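Local coordinates for alginate lyase, family PL7 (Zobellia galactanivorans, PDB 3ZPY), which is an alginate lyase whose catalytic domain, the part held in this chain, probably cleaves the brown-algal polysaccharide alginate by beta-elimination, at residues A[121-126]-A[139-144]; A[156-161]-A[168-173]; A[99-104]-A[184-189]; A[162-167]-A[201-206]. One frame throughout, in Å; residues are numbered along the deposited sequence.

Contact 1: residues A[121-126]-A[139-144]; sequences FGQIHG and VVRVQF
Ile124 O takes two backbone donors from the facing strand, Val139 N at 2.8 Å and Val140 N at 3.2 Å. This double acceptance is the evidence for a classic beta bulge, Val139 and Val140 both facing Ile124. A second classic bulge lies at the other end, where Phe121 and Gly122 share Val142: Phe121 N donates to Val142 O (2.9 Å), and Val142 N reaches Gly122 O in a nearly straight bond (171°). On one strand, Arg141 NE binds Gln143 OE1 at 3.0 Å, coming from above the amide plane; the guanidinium also forms salt bridges with Asp138 and Glu165, and Gln143 NE2 is hydrogen-bonded to Ser160 OG and Lys158 O on the next strand. The strands run antiparallel in the curved sheet of the PL7 beta-jelly roll, and Gln123, Ile124 and His125 spell the family's QIH signature, whose Gln and His side chains face the substrate cleft in relatives, while Ile124 points into the core. Unlike the Gln123 and Arg141 face, that of Ile124, Val140 and Val142 is apolar. Phe121 CG sits between its backbone N and carbonyl carbon (chi1 58°), which directs the ring along the neighbouring strand; there it forms an edge-to-face pair with Phe144, planes 62° apart, CE2 of Phe121 standing over the centre of the Phe144 ring. Phe121 CZ also meets Val142 CG1 at 3.6 Å. Farther along, Ile124 CD1 rests against Val140 CG1 (3.8 Å).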
loop_
_atom_site.group_PDB
_atom_site.type_symbol
_atom_site.label_atom_id
_atom_site.label_comp_id
_atom_site.label_asym_id
_atom_site.label_seq_id
_atom_site.Cartn_x
_atom_site.Cartn_y
_atom_site.Cartn_z
ATOM N N PHE A 121 1.980 3.615 0.812
ATOM C CA PHE A 121 2.654 2.515 1.556
ATOM C C PHE A 121 1.680 1.867 2.598
ATOM O O PHE A 121 2.138 1.045 3.409
ATOM C CB PHE A 121 3.981 2.976 2.157
ATOM C CG PHE A 121 3.875 4.164 3.100
ATOM C CD1 PHE A 121 3.583 4.013 4.449
ATOM C CD2 PHE A 121 4.196 5.467 2.666
ATOM C CE1 PHE A 121 3.542 5.090 5.311
ATOM C CE2 PHE A 121 4.107 6.546 3.496
ATOM C CZ PHE A 121 3.777 6.371 4.857
ATOM N N GLY A 122 0.388 2.287 2.664
ATOM C CA GLY A 122 -0.572 1.499 3.434
ATOM C C GLY A 122 -1.947 2.041 3.085
ATOM O O GLY A 122 -2.087 3.217 2.720
ATOM N N GLN A 123 -2.937 1.163 3.181
ATOM C CA GLN A 123 -4.303 1.498 2.795
ATOM C C GLN A 123 -5.338 0.774 3.622
ATOM O O GLN A 123 -5.058 -0.321 4.119
ATOM C CB GLN A 123 -4.656 1.102 1.355
ATOM C CG GLN A 123 -3.766 1.524 0.200
ATOM C CD GLN A 123 -4.174 0.646 -1.007
ATOM O OE1 GLN A 123 -3.320 -0.051 -1.568
ATOM N NE2 GLN A 123 -5.419 0.613 -1.326
ATOM N N ILE A 124 -6.566 1.382 3.666
ATOM C CA ILE A 124 -7.752 0.618 3.856
ATOM C C ILE A 124 -8.565 0.695 2.550
ATOM O O ILE A 124 -8.804 1.796 2.023
ATOM C CB ILE A 124 -8.655 1.192 5.015
ATOM C CG1 ILE A 124 -7.852 1.158 6.328
ATOM C CG2 ILE A 124 -9.987 0.400 5.162
ATOM C CD1 ILE A 124 -8.421 2.058 7.420
ATOM N N HIS A 125 -8.981 -0.480 2.066
ATOM C CA HIS A 125 -9.830 -0.539 0.892
ATOM C C HIS A 125 -11.213 -0.984 1.270
ATOM O O HIS A 125 -11.364 -1.960 2.028
ATOM C CB HIS A 125 -9.162 -1.422 -0.193
ATOM C CG HIS A 125 -9.832 -1.280 -1.533
ATOM N ND1 HIS A 125 -9.570 -0.247 -2.409
ATOM C CD2 HIS A 125 -10.835 -1.998 -2.104
ATOM C CE1 HIS A 125 -10.342 -0.376 -3.496
ATOM N NE2 HIS A 125 -11.128 -1.442 -3.310
ATOM N N GLY A 126 -12.241 -0.355 0.658
ATOM C CA GLY A 126 -13.612 -0.738 0.944
ATOM C C GLY A 126 -14.324 -1.278 -0.279
ATOM O O GLY A 126 -13.689 -1.607 -1.276
ATOM N N VAL A 139 -10.674 3.606 1.057
ATOM C CA VAL A 139 -11.122 4.400 2.230
ATOM C C VAL A 139 -10.040 5.415 2.589
ATOM O O VAL A 139 -10.302 6.587 2.823
ATOM C CB VAL A 139 -11.454 3.487 3.408
ATOM C CG1 VAL A 139 -11.689 4.267 4.663
ATOM C CG2 VAL A 139 -12.633 2.569 3.083
ATOM N N VAL A 140 -8.790 4.918 2.659
ATOM C CA VAL A 140 -7.626 5.842 2.951
ATOM C C VAL A 140 -6.414 5.261 2.250
ATOM O O VAL A 140 -6.259 4.024 2.191
ATOM C CB VAL A 140 -7.412 6.051 4.491
ATOM C CG1 VAL A 140 -6.889 4.764 5.184
ATOM C CG2 VAL A 140 -6.451 7.226 4.756
ATOM N N ARG A 141 -5.602 6.169 1.733
ATOM C CA ARG A 141 -4.262 5.879 1.252
ATOM C C ARG A 141 -3.269 6.722 2.028
ATOM O O ARG A 141 -3.384 7.955 2.052
ATOM C CB ARG A 141 -4.163 6.226 -0.222
ATOM C CG ARG A 141 -4.887 5.221 -1.111
ATOM C CD ARG A 141 -4.435 5.351 -2.580
ATOM N NE ARG A 141 -4.547 6.712 -3.124
ATOM C CZ ARG A 141 -5.666 7.229 -3.603
ATOM N NH1 ARG A 141 -6.810 6.558 -3.561
ATOM N NH2 ARG A 141 -5.675 8.484 -4.082
ATOM N N VAL A 142 -2.252 6.068 2.639
ATOM C CA VAL A 142 -1.198 6.740 3.396
ATOM C C VAL A 142 -0.003 6.836 2.449
ATOM O O VAL A 142 0.457 5.798 1.977
ATOM C CB VAL A 142 -0.891 5.876 4.615
ATOM C CG1 VAL A 142 0.251 6.526 5.397
ATOM C CG2 VAL A 142 -2.108 5.668 5.517
ATOM N N GLN A 143 0.434 8.074 2.169
ATOM C CA GLN A 143 1.362 8.278 1.067
ATOM C C GLN A 143 2.455 9.244 1.498
ATOM O O GLN A 143 2.290 10.019 2.392
ATOM C CB GLN A 143 0.668 8.925 -0.149
ATOM C CG GLN A 143 -0.542 8.061 -0.587
ATOM C CD GLN A 143 -1.528 8.755 -1.377
ATOM O OE1 GLN A 143 -2.021 8.231 -2.394
ATOM N NE2 GLN A 143 -1.926 9.923 -0.865
ATOM N N PHE A 144 3.617 9.123 0.841
ATOM C CA PHE A 144 4.588 10.213 0.798
ATOM C C PHE A 144 4.624 10.827 -0.620
ATOM O O PHE A 144 4.633 10.077 -1.587
ATOM C CB PHE A 144 5.998 9.753 1.194
ATOM C CG PHE A 144 6.201 9.484 2.649
ATOM C CD1 PHE A 144 5.429 10.048 3.682
ATOM C CD2 PHE A 144 7.311 8.717 2.988
ATOM C CE1 PHE A 144 5.717 9.716 5.011
ATOM C CE2 PHE A 144 7.629 8.422 4.296
ATOM C CZ PHE A 144 6.814 8.948 5.318
#

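Contact 2: residues A[156-161]-A[168-173]; sequences KLKISG and GGSQTF
Lys158 and Thr172 lie alongside each other across an antiparallel, non-hydrogen-bonded pair, pointing the same way. With CG of Lys158 opposite its backbone N (chi1 -179°) and the chain extended from there, CB begins 3.9 Å from Thr172 CG2. CG comes closest to that methyl, at 3.7 Å, and CD is still beside it. CE then passes on to Ser170, 3.5 Å from its OG, whereas NZ stays 4.2 Å from that oxygen, too far for a bond. A serine here keeps CB but has no CG, CD or CE, and Thr172 CG2 would probably lose most of its alkyl cover and Ser170 its neighbour CE. The flanking hydrogen-bonded pairs fix the register, the straightest bond being Ile159 N to Gln171 O (171°). Across the sheet Phe173 CD2 meets Leu157 CD2 at 4.0 Å, and the ring takes Ile159 CG1 at its edge. One water accepts from Lys156 NZ (3.2 Å) and is hydrogen-bonded to Thr172 OG1 (3.0 Å). The hairpin is thus two-faced: Leu157 and Ile159 look toward strand 200-206 of the other jelly-roll sheet, while lysine and hydroxyl side chains make a polar outer surface, touching directly through alkyl carbons rather than by charge pairing.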
loop_
_atom_site.group_PDB
_atom_site.type_symbol
_atom_site.label_atom_id
_atom_site.label_comp_id
_atom_site.label_asym_id
_atom_site.label_seq_id
_atom_site.Cartn_x
_atom_site.Cartn_y
_atom_site.Cartn_z
ATOM N N LYS A 156 6.321 15.088 2.102
ATOM C CA LYS A 156 5.102 15.255 2.931
ATOM C C LYS A 156 4.324 13.966 3.047
ATOM O O LYS A 156 4.260 13.161 2.092
ATOM C CB LYS A 156 4.204 16.343 2.355
ATOM C CG LYS A 156 4.853 17.719 2.440
ATOM C CD LYS A 156 3.887 18.746 1.836
ATOM C CE LYS A 156 4.488 20.127 1.939
ATOM N NZ LYS A 156 3.463 21.160 1.604
ATOM N N LEU A 157 3.748 13.728 4.234
ATOM C CA LEU A 157 2.741 12.745 4.382
ATOM C C LEU A 157 1.481 13.274 3.654
ATOM O O LEU A 157 1.015 14.407 3.910
ATOM C CB LEU A 157 2.454 12.515 5.870
ATOM C CG LEU A 157 1.375 11.555 6.212
ATOM C CD1 LEU A 157 1.676 10.089 5.888
ATOM C CD2 LEU A 157 0.929 11.731 7.662
ATOM N N LYS A 158 0.845 12.415 2.856
ATOM C CA LYS A 158 -0.411 12.836 2.150
ATOM C C LYS A 158 -1.442 11.762 2.411
ATOM O O LYS A 158 -1.177 10.584 2.161
ATOM C CB LYS A 158 -0.154 13.040 0.665
ATOM C CG LYS A 158 -1.370 13.488 -0.060
ATOM C CD LYS A 158 -0.986 13.991 -1.460
ATOM C CE LYS A 158 -2.236 14.548 -2.166
ATOM N NZ LYS A 158 -1.827 15.117 -3.518
ATOM N N ILE A 159 -2.628 12.208 2.889
ATOM C CA ILE A 159 -3.721 11.290 3.192
ATOM C C ILE A 159 -4.781 11.448 2.124
ATOM O O ILE A 159 -5.395 12.521 2.026
ATOM C CB ILE A 159 -4.275 11.592 4.561
ATOM C CG1 ILE A 159 -3.127 11.502 5.666
ATOM C CG2 ILE A 159 -5.403 10.591 4.870
ATOM C CD1 ILE A 159 -2.473 10.180 5.754
ATOM N N SER A 160 -4.946 10.381 1.348
ATOM C CA SER A 160 -5.913 10.433 0.215
ATOM C C SER A 160 -6.903 9.268 0.405
ATOM O O SER A 160 -6.982 8.703 1.477
ATOM C CB SER A 160 -5.121 10.329 -1.092
ATOM O OG SER A 160 -4.317 11.477 -1.307
ATOM N N GLY A 161 -7.662 8.915 -0.642
ATOM C CA GLY A 161 -8.778 8.020 -0.483
ATOM C C GLY A 161 -10.048 8.715 -0.066
ATOM O O GLY A 161 -10.020 9.928 0.173
ATOM N N GLY A 168 -13.785 16.915 1.687
ATOM C CA GLY A 168 -13.101 18.217 1.815
ATOM C C GLY A 168 -11.770 18.315 1.182
ATOM O O GLY A 168 -11.179 19.410 1.136
ATOM N N GLY A 169 -11.252 17.214 0.648
ATOM C CA GLY A 169 -9.984 17.259 -0.124
ATOM C C GLY A 169 -8.836 16.532 0.532
ATOM O O GLY A 169 -8.828 16.408 1.765
ATOM N N SER A 170 -7.875 16.029 -0.257
ATOM C CA SER A 170 -6.712 15.341 0.352
ATOM C C SER A 170 -6.003 16.281 1.344
ATOM O O SER A 170 -6.040 17.516 1.202
ATOM C CB SER A 170 -5.802 14.923 -0.790
ATOM O OG SER A 170 -5.309 16.084 -1.476
ATOM N N GLN A 171 -5.293 15.701 2.299
ATOM C CA GLN A 171 -4.628 16.518 3.364
ATOM C C GLN A 171 -3.152 16.129 3.354
ATOM O O GLN A 171 -2.755 14.968 3.139
ATOM C CB GLN A 171 -5.202 16.228 4.737
ATOM C CG GLN A 171 -6.638 16.718 4.818
ATOM C CD GLN A 171 -7.279 16.520 6.171
ATOM O OE1 GLN A 171 -6.582 16.534 7.172
ATOM N NE2 GLN A 171 -8.572 16.374 6.215
ATOM N N THR A 172 -2.304 17.136 3.536
ATOM C CA THR A 172 -0.863 16.924 3.575
ATOM C C THR A 172 -0.267 17.499 4.877
ATOM O O THR A 172 -0.774 18.430 5.465
ATOM C CB THR A 172 -0.105 17.562 2.383
ATOM O OG1 THR A 172 -0.329 18.991 2.389
ATOM C CG2 THR A 172 -0.564 16.935 1.047
ATOM N N PHE A 173 0.862 16.916 5.232
ATOM C CA PHE A 173 1.547 17.214 6.496
ATOM C C PHE A 173 3.040 17.261 6.265
ATOM O O PHE A 173 3.640 16.276 5.773
ATOM C CB PHE A 173 1.176 16.168 7.577
ATOM C CG PHE A 173 -0.291 16.039 7.759
ATOM C CD1 PHE A 173 -0.933 16.852 8.691
ATOM C CD2 PHE A 173 -1.092 15.089 7.027
ATOM C CE1 PHE A 173 -2.338 16.849 8.808
ATOM C CE2 PHE A 173 -2.471 15.111 7.133
ATOM C CZ PHE A 173 -3.104 15.907 8.107
HETATM O O HOH W 1 1.462 20.639 4.108
#

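Contact 3: residues A[99-104]-A[184-189]; sequences MEWTVQ and CKLVYS
Cys184 sits over the face of the Trp101 indole, its CB 3.4 Å from the centroid of the six-membered ring and only 7° off the ring normal. The sulfur follows over the same face, SG being 4.2 Å from that centroid, a sulfur-aromatic contact. Met99 CE covers part of the opposite face, so the indole is clamped from both sides, and Leu186 CB closes in at its edge, 3.7 Å from Trp101 CZ3. Trp101 owes this position to a CG placed between backbone N and carbonyl carbon (chi1 70°), which lays the indole across toward the neighbouring strand. Packing is also close where Val103 CG1 meets Cys184 SG at 3.4 Å. Backbone bonds join the same strands: Cys184 N donates to Trp101 O at 2.8 Å, and Leu186 N to Met99 O in a nearly straight bond (173°). These antiparallel neighbours belong to the second jelly-roll sheet, and the Trp101, Cys184 and Leu186 face is the one turned to the interior, where Phe121 and Ile124 of the first sheet meet it. The reverse face is looser. Glu100 and Lys185 run side by side there, touching through their CG atoms at 3.8 Å, but Glu100 OE2 and Lys185 NZ remain 5.4 Å apart, which is no salt bridge. Both are partly exposed, and the lysine, bent at chi3, makes a cation-pi contact with Phe196 on the next strand.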
loop_
_atom_site.group_PDB
_atom_site.type_symbol
_atom_site.label_atom_id
_atom_site.label_comp_id
_atom_site.label_asym_id
_atom_site.label_seq_id
_atom_site.Cartn_x
_atom_site.Cartn_y
_atom_site.Cartn_z
ATOM N N MET A 99 -3.851 -1.910 11.731
ATOM C CA MET A 99 -2.682 -2.438 11.095
ATOM C C MET A 99 -1.531 -1.676 11.604
ATOM O O MET A 99 -1.532 -0.452 11.601
ATOM C CB MET A 99 -2.768 -2.310 9.571
ATOM C CG MET A 99 -1.495 -2.792 8.899
ATOM S SD MET A 99 -1.661 -2.904 7.069
ATOM C CE MET A 99 -1.851 -1.159 6.590
ATOM N N GLU A 100 -0.521 -2.414 12.136
ATOM C CA GLU A 100 0.766 -1.774 12.551
ATOM C C GLU A 100 1.888 -2.277 11.655
ATOM O O GLU A 100 1.954 -3.454 11.310
ATOM C CB GLU A 100 1.074 -2.134 13.969
ATOM C CG GLU A 100 0.108 -1.497 14.955
ATOM C CD GLU A 100 0.268 -1.991 16.368
ATOM O OE1 GLU A 100 -0.155 -3.153 16.553
ATOM O OE2 GLU A 100 0.822 -1.291 17.187
ATOM N N TRP A 101 2.745 -1.346 11.244
ATOM C CA TRP A 101 3.927 -1.722 10.448
ATOM C C TRP A 101 4.965 -0.686 10.581
ATOM O O TRP A 101 4.680 0.507 10.756
ATOM C CB TRP A 101 3.534 -1.935 8.966
ATOM C CG TRP A 101 3.135 -0.781 8.109
ATOM C CD1 TRP A 101 3.838 -0.388 6.958
ATOM C CD2 TRP A 101 2.002 0.116 8.202
ATOM N NE1 TRP A 101 3.226 0.656 6.362
ATOM C CE2 TRP A 101 2.097 1.019 7.053
ATOM C CE3 TRP A 101 0.921 0.232 9.055
ATOM C CZ2 TRP A 101 1.109 2.020 6.829
ATOM C CZ3 TRP A 101 -0.036 1.219 8.827
ATOM C CH2 TRP A 101 0.085 2.118 7.759
ATOM N N THR A 102 6.200 -1.111 10.483
ATOM C CA THR A 102 7.335 -0.221 10.585
ATOM C C THR A 102 7.819 -0.066 9.166
ATOM O O THR A 102 8.095 -1.063 8.470
ATOM C CB THR A 102 8.400 -0.873 11.525
ATOM O OG1 THR A 102 7.823 -0.978 12.823
ATOM C CG2 THR A 102 9.707 -0.028 11.591
ATOM N N VAL A 103 7.999 1.149 8.789
ATOM C CA VAL A 103 8.201 1.410 7.289
ATOM C C VAL A 103 9.311 2.434 7.087
ATOM O O VAL A 103 9.542 3.343 7.915
ATOM C CB VAL A 103 6.858 1.939 6.671
ATOM C CG1 VAL A 103 6.501 3.381 7.138
ATOM C CG2 VAL A 103 6.895 1.877 5.134
ATOM N N GLN A 104 9.960 2.292 5.922
ATOM C CA GLN A 104 10.638 3.429 5.278
ATOM C C GLN A 104 10.287 3.488 3.813
ATOM O O GLN A 104 9.873 2.478 3.210
ATOM C CB GLN A 104 12.138 3.306 5.351
ATOM C CG GLN A 104 12.760 3.102 6.764
ATOM C CD GLN A 104 14.230 3.334 6.722
ATOM O OE1 GLN A 104 14.823 3.425 5.589
ATOM N NE2 GLN A 104 14.871 3.434 7.866
ATOM N N CYS A 184 4.059 2.830 12.173
ATOM C CA CYS A 184 2.743 3.340 11.732
ATOM C C CYS A 184 1.673 2.496 12.367
ATOM O O CYS A 184 1.841 1.275 12.540
ATOM C CB CYS A 184 2.603 3.194 10.207
ATOM S SG CYS A 184 3.883 3.998 9.250
ATOM N N LYS A 185 0.559 3.135 12.747
ATOM C CA LYS A 185 -0.594 2.430 13.292
ATOM C C LYS A 185 -1.821 3.038 12.620
ATOM O O LYS A 185 -2.119 4.218 12.855
ATOM C CB LYS A 185 -0.611 2.560 14.816
ATOM C CG LYS A 185 -1.776 1.801 15.477
ATOM C CD LYS A 185 -1.654 1.703 16.990
ATOM C CE LYS A 185 -1.733 2.996 17.713
ATOM N NZ LYS A 185 -1.957 2.893 19.201
ATOM N N LEU A 186 -2.536 2.240 11.844
ATOM C CA LEU A 186 -3.735 2.693 11.075
ATOM C C LEU A 186 -4.927 1.994 11.698
ATOM O O LEU A 186 -4.969 0.752 11.792
ATOM C CB LEU A 186 -3.503 2.294 9.642
ATOM C CG LEU A 186 -4.573 2.780 8.668
ATOM C CD1 LEU A 186 -4.651 4.297 8.668
ATOM C CD2 LEU A 186 -4.268 2.219 7.270
ATOM N N VAL A 187 -5.865 2.787 12.202
ATOM C CA VAL A 187 -6.998 2.269 12.996
ATOM C C VAL A 187 -8.262 2.702 12.271
ATOM O O VAL A 187 -8.402 3.853 11.904
ATOM C CB VAL A 187 -6.979 2.778 14.416
ATOM C CG1 VAL A 187 -8.125 2.122 15.200
ATOM C CG2 VAL A 187 -5.631 2.394 15.151
ATOM N N TYR A 188 -9.224 1.793 12.217
ATOM C CA TYR A 188 -10.592 2.098 11.778
ATOM C C TYR A 188 -11.472 1.574 12.903
ATOM O O TYR A 188 -11.511 0.367 13.141
ATOM C CB TYR A 188 -10.897 1.334 10.441
ATOM C CG TYR A 188 -12.045 1.890 9.608
ATOM C CD1 TYR A 188 -12.873 2.969 10.022
ATOM C CD2 TYR A 188 -12.242 1.381 8.332
ATOM C CE1 TYR A 188 -13.953 3.437 9.196
ATOM C CE2 TYR A 188 -13.295 1.850 7.474
ATOM C CZ TYR A 188 -14.102 2.900 7.910
ATOM O OH TYR A 188 -15.144 3.325 7.028
ATOM N N SER A 189 -12.134 2.520 13.604
ATOM C CA SER A 189 -12.897 2.177 14.819
ATOM C C SER A 189 -13.880 3.251 15.059
ATOM O O SER A 189 -13.568 4.448 14.916
ATOM C CB SER A 189 -11.935 2.041 16.042
ATOM O OG SER A 189 -12.695 1.649 17.194
#

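Contact 4: residues A[162-167]-A[201-206]; sequences YVTEEQ and SVFRKK
Thr164 and Val163 present methyl groups to the Phe203 ring, and this apolar contact is the inner part of the joint. Thr164 CG2 comes to 3.6 Å from Phe203 CE1, the two side chains crossing at a slant, and Val163 CG1 approaches Phe203 CZ at 4.0 Å. With OG1 of Thr164 between its backbone N and carbonyl carbon (chi1 58°), CG2 is directed at the ring while OG1 is hydrogen-bonded to Ile159 O. The second valine methyl, CG2, meets Lys205 CB at 4.0 Å.

Contacts of alkyl carbon with backbone carbonyl make up the second group. Lys205 slides past Val163 and Gln167 in the opposite direction, its chain extended as far as CE and bent at chi4 (63°). CD lies 3.4 Å from Val163 O, and CE is 3.3 Å from Gln167 O. NZ stays 3.9 Å from Gln167 O, so the ammonium makes no direct bond there, though a positive charge this near that carbonyl is probably favourable. An alanine here lacks everything past CB, and Val163 O would probably lose its alkyl cover, Gln167 O both its cover and the nearby charge.

Two backbone bonds close the turn at and just after the helix: Glu166 N to Tyr162 O and Gln167 N to Thr164 O, each 3.0 Å. The arrangement is that of a beta-jelly roll whose two sheets are bridged at one end by a connection: the one-turn helix 162-165, between strands 154-160 and 171-177 of one sheet, packs on 200-206, an outermost strand of the other.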
loop_
_atom_site.group_PDB
_atom_site.type_symbol
_atom_site.label_atom_id
_atom_site.label_comp_id
_atom_site.label_asym_id
_atom_site.label_seq_id
_atom_site.Cartn_x
_atom_site.Cartn_y
_atom_site.Cartn_z
ATOM N N TYR A 162 -11.132 7.931 0.126
ATOM C CA TYR A 162 -12.491 8.496 0.296
ATOM C C TYR A 162 -12.568 9.469 1.496
ATOM O O TYR A 162 -13.109 10.554 1.404
ATOM C CB TYR A 162 -13.468 7.354 0.504
ATOM C CG TYR A 162 -14.853 7.783 0.591
ATOM C CD1 TYR A 162 -15.341 8.536 1.691
ATOM C CD2 TYR A 162 -15.683 7.592 -0.510
ATOM C CE1 TYR A 162 -16.651 8.979 1.724
ATOM C CE2 TYR A 162 -17.016 8.036 -0.497
ATOM C CZ TYR A 162 -17.498 8.738 0.652
ATOM O OH TYR A 162 -18.771 9.247 0.703
ATOM N N VAL A 163 -11.865 9.094 2.576
ATOM C CA VAL A 163 -12.056 9.779 3.837
ATOM C C VAL A 163 -11.596 11.269 3.765
ATOM O O VAL A 163 -12.135 12.093 4.477
ATOM C CB VAL A 163 -11.318 9.040 5.012
ATOM C CG1 VAL A 163 -9.798 9.140 4.882
ATOM C CG2 VAL A 163 -11.871 9.531 6.356
ATOM N N THR A 164 -10.688 11.584 2.848
ATOM C CA THR A 164 -10.301 12.986 2.585
ATOM C C THR A 164 -10.877 13.429 1.243
ATOM O O THR A 164 -11.479 14.515 1.171
ATOM C CB THR A 164 -8.798 13.233 2.701
ATOM O OG1 THR A 164 -8.137 12.369 1.799
ATOM C CG2 THR A 164 -8.310 13.106 4.109
ATOM N N GLU A 165 -10.611 12.668 0.179
ATOM C CA GLU A 165 -11.022 13.179 -1.152
ATOM C C GLU A 165 -12.499 13.492 -1.315
ATOM O O GLU A 165 -12.843 14.345 -2.135
ATOM C CB GLU A 165 -10.547 12.181 -2.205
ATOM C CG GLU A 165 -9.056 12.015 -2.337
ATOM C CD GLU A 165 -8.781 10.940 -3.364
ATOM O OE1 GLU A 165 -9.550 10.713 -4.349
ATOM O OE2 GLU A 165 -7.748 10.343 -3.280
ATOM N N GLU A 166 -13.378 12.721 -0.674
ATOM C CA GLU A 166 -14.814 12.879 -0.815
ATOM C C GLU A 166 -15.371 13.650 0.381
ATOM O O GLU A 166 -16.560 13.858 0.520
ATOM C CB GLU A 166 -15.484 11.499 -0.984
ATOM C CG GLU A 166 -15.203 10.803 -2.318
ATOM C CD GLU A 166 -16.051 11.317 -3.443
ATOM O OE1 GLU A 166 -16.829 12.235 -3.198
ATOM O OE2 GLU A 166 -15.937 10.777 -4.552
ATOM N N GLN A 167 -14.448 14.185 1.211
ATOM C CA GLN A 167 -14.805 14.876 2.477
ATOM C C GLN A 167 -13.884 16.074 2.718
ATOM O O GLN A 167 -13.184 16.204 3.734
ATOM C CB GLN A 167 -14.822 13.888 3.671
ATOM C CG GLN A 167 -15.570 12.589 3.414
ATOM C CD GLN A 167 -15.752 11.848 4.706
ATOM O OE1 GLN A 167 -14.777 11.691 5.512
ATOM N NE2 GLN A 167 -16.969 11.384 4.971
ATOM N N SER A 201 -0.911 10.718 17.032
ATOM C CA SER A 201 -2.017 10.780 16.029
ATOM C C SER A 201 -1.757 11.943 15.085
ATOM O O SER A 201 -1.788 13.121 15.485
ATOM C CB SER A 201 -3.345 10.960 16.714
ATOM O OG SER A 201 -4.352 11.154 15.758
ATOM N N VAL A 202 -1.561 11.572 13.819
ATOM C CA VAL A 202 -1.282 12.631 12.817
ATOM C C VAL A 202 -2.456 12.949 11.868
ATOM O O VAL A 202 -2.486 13.972 11.206
ATOM C CB VAL A 202 0.002 12.336 12.002
ATOM C CG1 VAL A 202 1.191 12.172 12.946
ATOM C CG2 VAL A 202 -0.144 11.051 11.215
ATOM N N PHE A 203 -3.434 12.060 11.898
ATOM C CA PHE A 203 -4.658 12.231 11.029
ATOM C C PHE A 203 -5.771 11.424 11.674
ATOM O O PHE A 203 -5.568 10.232 11.925
ATOM C CB PHE A 203 -4.399 11.670 9.618
ATOM C CG PHE A 203 -5.643 11.720 8.801
ATOM C CD1 PHE A 203 -6.073 12.867 8.229
ATOM C CD2 PHE A 203 -6.412 10.561 8.712
ATOM C CE1 PHE A 203 -7.302 12.907 7.528
ATOM C CE2 PHE A 203 -7.600 10.572 8.006
ATOM C CZ PHE A 203 -8.041 11.736 7.414
ATOM N N ARG A 204 -6.933 12.022 11.830
ATOM C CA ARG A 204 -8.065 11.274 12.342
ATOM C C ARG A 204 -9.314 11.943 11.775
ATOM O O ARG A 204 -9.482 13.178 11.971
ATOM C CB ARG A 204 -8.078 11.331 13.888
ATOM C CG ARG A 204 -9.339 10.747 14.484
ATOM C CD ARG A 204 -9.276 10.700 16.008
ATOM N NE ARG A 204 -10.613 10.601 16.603
ATOM C CZ ARG A 204 -11.260 9.446 16.819
ATOM N NH1 ARG A 204 -10.642 8.287 16.572
ATOM N NH2 ARG A 204 -12.465 9.477 17.388
ATOM N N LYS A 205 -10.250 11.144 11.183
ATOM C CA LYS A 205 -11.408 11.755 10.547
ATOM C C LYS A 205 -12.492 10.718 10.458
ATOM O O LYS A 205 -12.243 9.562 10.116
ATOM C CB LYS A 205 -11.041 12.284 9.145
ATOM C CG LYS A 205 -12.168 13.144 8.537
ATOM C CD LYS A 205 -11.602 13.888 7.307
ATOM C CE LYS A 205 -12.656 14.790 6.619
ATOM N NZ LYS A 205 -13.055 15.838 7.576
ATOM N N LYS A 206 -13.729 11.161 10.720
ATOM C CA LYS A 206 -14.906 10.291 10.606
ATOM C C LYS A 206 -15.287 10.049 9.136
ATOM O O LYS A 206 -15.324 11.005 8.347
ATOM C CB LYS A 206 -15.956 10.658 11.627
ATOM C CG LYS A 206 -17.086 9.655 11.791
ATOM C CD LYS A 206 -18.235 10.243 12.594
ATOM C CE LYS A 206 -19.116 9.151 13.180
ATOM N NZ LYS A 206 -18.319 8.122 13.902
#

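In the fold
Contacts 1 and 2 are neighbouring strand pairs of one curved sheet, centres 11 Å apart, joined along the border of strands 138-146 and 154-160, where Gln143 O lies 2.8 Å from Lys158 N. Contact 3 belongs to the facing sheet and lies about 10 Å from contact 1, centre to centre, with Ile124 CG1 and Leu186 CD2 meeting at 3.9 Å in the core between them. Contact 4 ties the sheets together at one end: its centre is 8 Å from that of contact 2, and Glu165 OE2 reaches Arg141 NH2 of contact 1 at 2.9 Å. The Gln123 and His125 face of contact 1 probably borders the substrate cleft, as in relatives; the sodium ion, bound at Thr35, Ala37 and Ile40, involves none of the four.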